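Dihydrolipoyl dehydrogenase (Elizabethkingia anophelis NUHP1, PDB 6UZI) probably catalyses the NAD(+)-dependent reoxidation of dihydrolipoyl groups on carrier proteins, using one bound FAD per subunit. Local coordinates at residues 28-42 with 110-123. Residues are numbered along the deposited sequence; the frame is centred on the assembly and turned at random.
Sequences IRCAQLGFKTVIIEK and LMDKNKITVLQGVG. With FAD (flavin-adenine dinucleotide), chain E.
Ile39 lies opposite Val118 and Glu41 opposite Gln120 in a parallel pairing at one edge of the five-stranded parallel sheet of the Rossmann-type FAD domain, where strand 117-120 is outermost and strand 37-41 its neighbour. The strand axes run 22° apart, and the bonds alternate as a parallel ladder requires, each strand-37-41 donor or acceptor using the residues that flank its partner: Thr117 N to Thr37 O, Ile39 N to Thr117 O, Leu119 N to Ile39 O at 3.1 Å, and Glu41 N to Leu119 O. The last bond departs from the pattern at its acceptor: Gly121 N lies above the carbonyl plane of Glu41, as the chain turns away into strand 122-125.

The well-packed part lies on the face bearing Ile39, beneath helices 21-32 and 89-113. Ile39 CG2 stands between its own backbone N and carbonyl carbon, because CG1 is anti to N (chi1 -174°); this methyl meets Ile116 CG2 at 3.8 Å and Val118 CG2 at 3.9 Å. Between the helices, Ile28 CG1 touches Met111 CE at 3.7 Å, the two side chains crossing nearly perpendicularly; just beyond the helix, Ile116 CG1 lies against Ala31 CB. Asn114 ends its helix with ND2 bonded almost straight (177°) to Leu110 O, which fixes the amide and directs OD1 at Ile28 CG2.

The outer side is looser and wetter. A water links Thr37 O with Thr117 OG1; on the opposite face from Ile39, the partly exposed Leu119 reaches Val38 CG2 through CD1.

At the C-terminal end the strands hold the AMP half of FAD. Glu41 OE1 accepts a hydrogen bond from FAD O3B and OE2 one from FAD O2B, OE1 also bonding Ser19 OG. Gly123 reads the adenine edge twice with its backbone: its O accepts from FAD N6A, and its N donates to FAD N1A at 2.8 Å.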
# COMPACT_ATOMS: atom_id res chain seq x y z
N ILE A 28 -0.92 10.22 -26.23
CA ILE A 28 0.50 10.02 -26.00
C ILE A 28 0.96 8.73 -26.67
O ILE A 28 2.02 8.69 -27.32
CB ILE A 28 0.81 10.00 -24.49
CG1 ILE A 28 0.55 11.38 -23.88
CG2 ILE A 28 2.24 9.57 -24.24
CD1 ILE A 28 0.70 11.41 -22.38
N ARG A 29 0.18 7.67 -26.53
CA ARG A 29 0.55 6.41 -27.16
C ARG A 29 0.53 6.51 -28.68
O ARG A 29 1.36 5.89 -29.35
CB ARG A 29 -0.36 5.29 -26.65
CG ARG A 29 0.12 3.89 -26.97
CD ARG A 29 1.26 3.51 -26.07
NE ARG A 29 1.84 2.24 -26.48
CZ ARG A 29 3.00 2.11 -27.11
NH1 ARG A 29 3.72 3.19 -27.39
NH2 ARG A 29 3.44 0.91 -27.45
N CYS A 30 -0.40 7.29 -29.24
CA CYS A 30 -0.40 7.52 -30.68
C CYS A 30 0.83 8.31 -31.11
O CYS A 30 1.43 8.02 -32.15
CB CYS A 30 -1.68 8.24 -31.12
SG CYS A 30 -3.12 7.16 -31.23
N ALA A 31 1.20 9.32 -30.32
CA ALA A 31 2.41 10.06 -30.62
C ALA A 31 3.66 9.19 -30.48
O ALA A 31 4.60 9.31 -31.28
CB ALA A 31 2.50 11.29 -29.72
N GLN A 32 3.69 8.29 -29.49
CA GLN A 32 4.85 7.43 -29.32
C GLN A 32 5.00 6.46 -30.49
O GLN A 32 6.12 6.07 -30.83
CB GLN A 32 4.77 6.65 -28.01
CG GLN A 32 4.90 7.51 -26.75
CD GLN A 32 4.82 6.70 -25.46
OE1 GLN A 32 4.40 5.54 -25.47
NE2 GLN A 32 5.20 7.32 -24.35
N LEU A 33 3.90 6.08 -31.13
CA LEU A 33 3.94 5.14 -32.24
C LEU A 33 4.17 5.83 -33.58
O LEU A 33 4.28 5.15 -34.60
CB LEU A 33 2.66 4.31 -32.27
CG LEU A 33 2.51 3.38 -31.06
CD1 LEU A 33 1.09 2.86 -30.91
CD2 LEU A 33 3.48 2.21 -31.16
N GLY A 34 4.25 7.16 -33.60
CA GLY A 34 4.63 7.89 -34.79
C GLY A 34 3.52 8.62 -35.52
O GLY A 34 3.78 9.19 -36.58
N PHE A 35 2.32 8.66 -34.96
CA PHE A 35 1.20 9.32 -35.62
C PHE A 35 1.26 10.82 -35.37
O PHE A 35 1.63 11.26 -34.28
CB PHE A 35 -0.12 8.78 -35.09
CG PHE A 35 -0.40 7.36 -35.45
CD1 PHE A 35 -0.56 6.98 -36.77
CD2 PHE A 35 -0.49 6.39 -34.46
CE1 PHE A 35 -0.83 5.67 -37.11
CE2 PHE A 35 -0.75 5.08 -34.79
CZ PHE A 35 -0.92 4.72 -36.12
N LYS A 36 0.88 11.59 -36.39
CA LYS A 36 0.62 13.02 -36.19
C LYS A 36 -0.73 13.12 -35.50
O LYS A 36 -1.76 12.80 -36.09
CB LYS A 36 0.62 13.77 -37.51
CG LYS A 36 0.79 15.28 -37.34
CD LYS A 36 0.06 16.06 -38.42
CE LYS A 36 0.43 17.53 -38.40
NZ LYS A 36 1.35 17.87 -39.52
N THR A 37 -0.72 13.53 -34.23
CA THR A 37 -1.88 13.39 -33.36
C THR A 37 -2.38 14.74 -32.87
O THR A 37 -1.59 15.63 -32.54
CB THR A 37 -1.54 12.49 -32.17
OG1 THR A 37 -0.90 11.31 -32.65
CG2 THR A 37 -2.79 12.10 -31.42
N VAL A 38 -3.70 14.87 -32.80
CA VAL A 38 -4.34 16.06 -32.25
C VAL A 38 -5.36 15.61 -31.22
O VAL A 38 -5.98 14.55 -31.37
CB VAL A 38 -4.99 16.92 -33.36
CG1 VAL A 38 -6.03 16.12 -34.13
CG2 VAL A 38 -5.60 18.18 -32.76
N ILE A 39 -5.51 16.39 -30.16
CA ILE A 39 -6.49 16.12 -29.12
C ILE A 39 -7.34 17.37 -28.95
O ILE A 39 -6.82 18.50 -28.99
CB ILE A 39 -5.82 15.69 -27.79
CG1 ILE A 39 -6.88 15.27 -26.78
CG2 ILE A 39 -4.94 16.80 -27.23
CD1 ILE A 39 -6.30 14.60 -25.53
N ILE A 40 -8.64 17.18 -28.78
CA ILE A 40 -9.60 18.27 -28.72
C ILE A 40 -10.31 18.21 -27.38
O ILE A 40 -10.76 17.13 -26.96
CB ILE A 40 -10.61 18.18 -29.89
CG1 ILE A 40 -9.86 18.21 -31.22
CG2 ILE A 40 -11.62 19.32 -29.83
CD1 ILE A 40 -10.65 17.67 -32.38
N GLU A 41 -10.40 19.35 -26.70
CA GLU A 41 -11.06 19.46 -25.40
C GLU A 41 -11.91 20.72 -25.33
O GLU A 41 -11.42 21.82 -25.62
CB GLU A 41 -10.06 19.46 -24.25
CG GLU A 41 -10.71 19.72 -22.90
CD GLU A 41 -11.86 18.78 -22.61
OE1 GLU A 41 -11.64 17.55 -22.51
OE2 GLU A 41 -13.00 19.27 -22.49
N LYS A 42 -13.17 20.56 -24.93
CA LYS A 42 -14.10 21.68 -24.77
C LYS A 42 -13.87 22.45 -23.47
O LYS A 42 -14.17 23.65 -23.41
CB LYS A 42 -15.54 21.17 -24.81
CG LYS A 42 -15.79 20.02 -23.84
CD LYS A 42 -17.24 19.90 -23.44
CE LYS A 42 -18.08 19.53 -24.63
NZ LYS A 42 -19.50 19.34 -24.25
N LEU A 110 2.94 17.11 -20.73
CA LEU A 110 3.04 15.87 -21.48
C LEU A 110 2.64 16.06 -22.93
O LEU A 110 3.26 15.48 -23.84
CB LEU A 110 2.18 14.79 -20.83
CG LEU A 110 2.63 14.33 -19.45
CD1 LEU A 110 1.70 13.25 -18.96
CD2 LEU A 110 4.06 13.86 -19.45
N MET A 111 1.64 16.90 -23.18
CA MET A 111 1.20 17.15 -24.55
C MET A 111 2.31 17.81 -25.36
O MET A 111 2.58 17.40 -26.49
CB MET A 111 -0.06 18.01 -24.55
CG MET A 111 -1.24 17.41 -23.78
SD MET A 111 -1.92 15.93 -24.55
CE MET A 111 -1.24 14.61 -23.55
N ASP A 112 2.99 18.81 -24.77
CA ASP A 112 4.06 19.49 -25.50
C ASP A 112 5.23 18.56 -25.74
O ASP A 112 5.83 18.56 -26.82
CB ASP A 112 4.56 20.71 -24.72
CG ASP A 112 3.51 21.80 -24.60
OD1 ASP A 112 3.73 22.73 -23.80
OD2 ASP A 112 2.45 21.70 -25.25
N LYS A 113 5.57 17.74 -24.73
CA LYS A 113 6.71 16.85 -24.86
C LYS A 113 6.50 15.84 -25.98
O LYS A 113 7.43 15.53 -26.74
CB LYS A 113 6.98 16.17 -23.52
CG LYS A 113 8.27 15.39 -23.48
CD LYS A 113 8.28 14.40 -22.34
CE LYS A 113 8.61 13.00 -22.84
NZ LYS A 113 9.26 12.19 -21.78
N ASN A 114 5.27 15.33 -26.13
CA ASN A 114 4.96 14.36 -27.16
C ASN A 114 4.56 15.00 -28.48
O ASN A 114 4.20 14.27 -29.42
CB ASN A 114 3.84 13.43 -26.68
CG ASN A 114 4.29 12.51 -25.57
OD1 ASN A 114 4.72 11.39 -25.82
ND2 ASN A 114 4.16 12.96 -24.33
N LYS A 115 4.66 16.32 -28.59
CA LYS A 115 4.39 17.06 -29.83
C LYS A 115 2.95 16.84 -30.30
O LYS A 115 2.68 16.71 -31.50
CB LYS A 115 5.39 16.69 -30.93
CG LYS A 115 6.84 16.98 -30.56
CD LYS A 115 7.04 18.47 -30.33
CE LYS A 115 8.41 18.78 -29.75
NZ LYS A 115 8.37 18.87 -28.27
N ILE A 116 2.02 16.83 -29.35
CA ILE A 116 0.60 16.68 -29.66
C ILE A 116 -0.01 18.06 -29.79
O ILE A 116 0.15 18.91 -28.90
CB ILE A 116 -0.12 15.87 -28.57
CG1 ILE A 116 0.39 14.43 -28.53
CG2 ILE A 116 -1.62 15.90 -28.80
CD1 ILE A 116 0.16 13.75 -27.20
N THR A 117 -0.75 18.28 -30.87
CA THR A 117 -1.46 19.54 -31.02
C THR A 117 -2.67 19.53 -30.10
O THR A 117 -3.45 18.57 -30.10
CB THR A 117 -1.90 19.75 -32.46
OG1 THR A 117 -0.79 19.52 -33.34
CG2 THR A 117 -2.40 21.16 -32.65
N VAL A 118 -2.83 20.59 -29.32
CA VAL A 118 -3.95 20.70 -28.39
C VAL A 118 -4.85 21.81 -28.89
O VAL A 118 -4.42 22.96 -29.04
CB VAL A 118 -3.47 20.96 -26.96
CG1 VAL A 118 -4.67 21.13 -26.04
CG2 VAL A 118 -2.60 19.82 -26.49
N LEU A 119 -6.11 21.47 -29.15
CA LEU A 119 -7.11 22.41 -29.60
C LEU A 119 -8.18 22.51 -28.54
O LEU A 119 -8.67 21.48 -28.05
CB LEU A 119 -7.73 21.98 -30.94
CG LEU A 119 -6.81 21.90 -32.15
CD1 LEU A 119 -7.57 21.46 -33.38
CD2 LEU A 119 -6.16 23.25 -32.39
N GLN A 120 -8.54 23.74 -28.18
CA GLN A 120 -9.62 23.98 -27.23
C GLN A 120 -10.91 24.23 -28.01
O GLN A 120 -10.95 25.09 -28.90
CB GLN A 120 -9.32 25.19 -26.35
CG GLN A 120 -10.55 25.67 -25.58
CD GLN A 120 -10.21 26.62 -24.45
OE1 GLN A 120 -9.04 26.89 -24.17
NE2 GLN A 120 -11.25 27.15 -23.79
N GLY A 121 -11.94 23.47 -27.68
CA GLY A 121 -13.22 23.65 -28.33
C GLY A 121 -14.01 22.36 -28.35
O GLY A 121 -13.55 21.30 -27.93
N VAL A 122 -15.24 22.48 -28.84
CA VAL A 122 -16.13 21.34 -29.00
C VAL A 122 -15.86 20.70 -30.35
O VAL A 122 -15.90 21.37 -31.39
CB VAL A 122 -17.60 21.77 -28.87
CG1 VAL A 122 -18.53 20.64 -29.28
CG2 VAL A 122 -17.89 22.19 -27.44
N GLY A 123 -15.56 19.41 -30.33
CA GLY A 123 -15.36 18.66 -31.55
C GLY A 123 -16.63 17.96 -32.00
O GLY A 123 -17.22 17.19 -31.24
PA FAD E . -13.80 11.78 -19.16
O1A FAD E . -12.82 11.83 -18.05
O2A FAD E . -15.20 11.62 -18.56
O5B FAD E . -13.79 13.19 -19.91
C5B FAD E . -13.84 13.17 -21.35
C4B FAD E . -13.62 14.58 -21.84
O4B FAD E . -14.24 14.76 -23.12
C3B FAD E . -14.17 15.70 -20.94
O3B FAD E . -13.08 16.48 -20.46
C2B FAD E . -15.06 16.54 -21.88
O2B FAD E . -14.93 17.94 -21.65
C1B FAD E . -14.56 16.12 -23.25
N9A FAD E . -15.53 16.24 -24.33
C8A FAD E . -16.77 15.66 -24.39
N7A FAD E . -17.41 15.89 -25.51
C5A FAD E . -16.53 16.68 -26.24
C6A FAD E . -16.61 17.25 -27.52
N6A FAD E . -17.65 17.08 -28.35
N1A FAD E . -15.57 18.00 -27.94
C2A FAD E . -14.51 18.14 -27.13
N3A FAD E . -14.32 17.64 -25.91
C4A FAD E . -15.37 16.91 -25.52
N1 FAD E . -12.60 6.59 -11.54
C2 FAD E . -11.59 5.85 -11.02
O2 FAD E . -11.02 4.99 -11.68
N3 FAD E . -11.17 6.07 -9.71
C4 FAD E . -11.70 7.01 -8.85
O4 FAD E . -11.24 7.13 -7.71
C4X FAD E . -12.76 7.79 -9.41
N5 FAD E . -13.30 8.73 -8.68
C5X FAD E . -14.28 9.52 -9.25
C6 FAD E . -14.82 10.56 -8.50
C7 FAD E . -15.77 11.42 -9.05
C7M FAD E . -16.31 12.55 -8.21
C8 FAD E . -16.18 11.24 -10.38
C8M FAD E . -17.16 12.19 -11.03
C9 FAD E . -15.66 10.18 -11.12
C9A FAD E . -14.72 9.33 -10.57
N10 FAD E . -14.13 8.29 -11.32
C10 FAD E . -13.15 7.51 -10.77
C1' FAD E . -14.53 8.05 -12.71
C2' FAD E . -13.56 8.68 -13.71
O2' FAD E . -13.65 10.10 -13.69
C3' FAD E . -13.79 8.15 -15.12
O3' FAD E . -13.97 6.74 -15.09
C4' FAD E . -12.65 8.48 -16.08
O4' FAD E . -12.41 9.89 -16.01
C5' FAD E . -12.90 8.04 -17.50
O5' FAD E . -12.61 9.18 -18.32
P FAD E . -12.63 9.20 -19.95
O1P FAD E . -11.31 9.41 -20.60
O2P FAD E . -13.39 8.05 -20.56
O3P FAD E . -13.55 10.51 -20.10
O HOH W 1 6.07 9.59 -24.44
O HOH W 2 0.40 17.18 -34.05
O HOH W 3 2.27 14.29 -32.92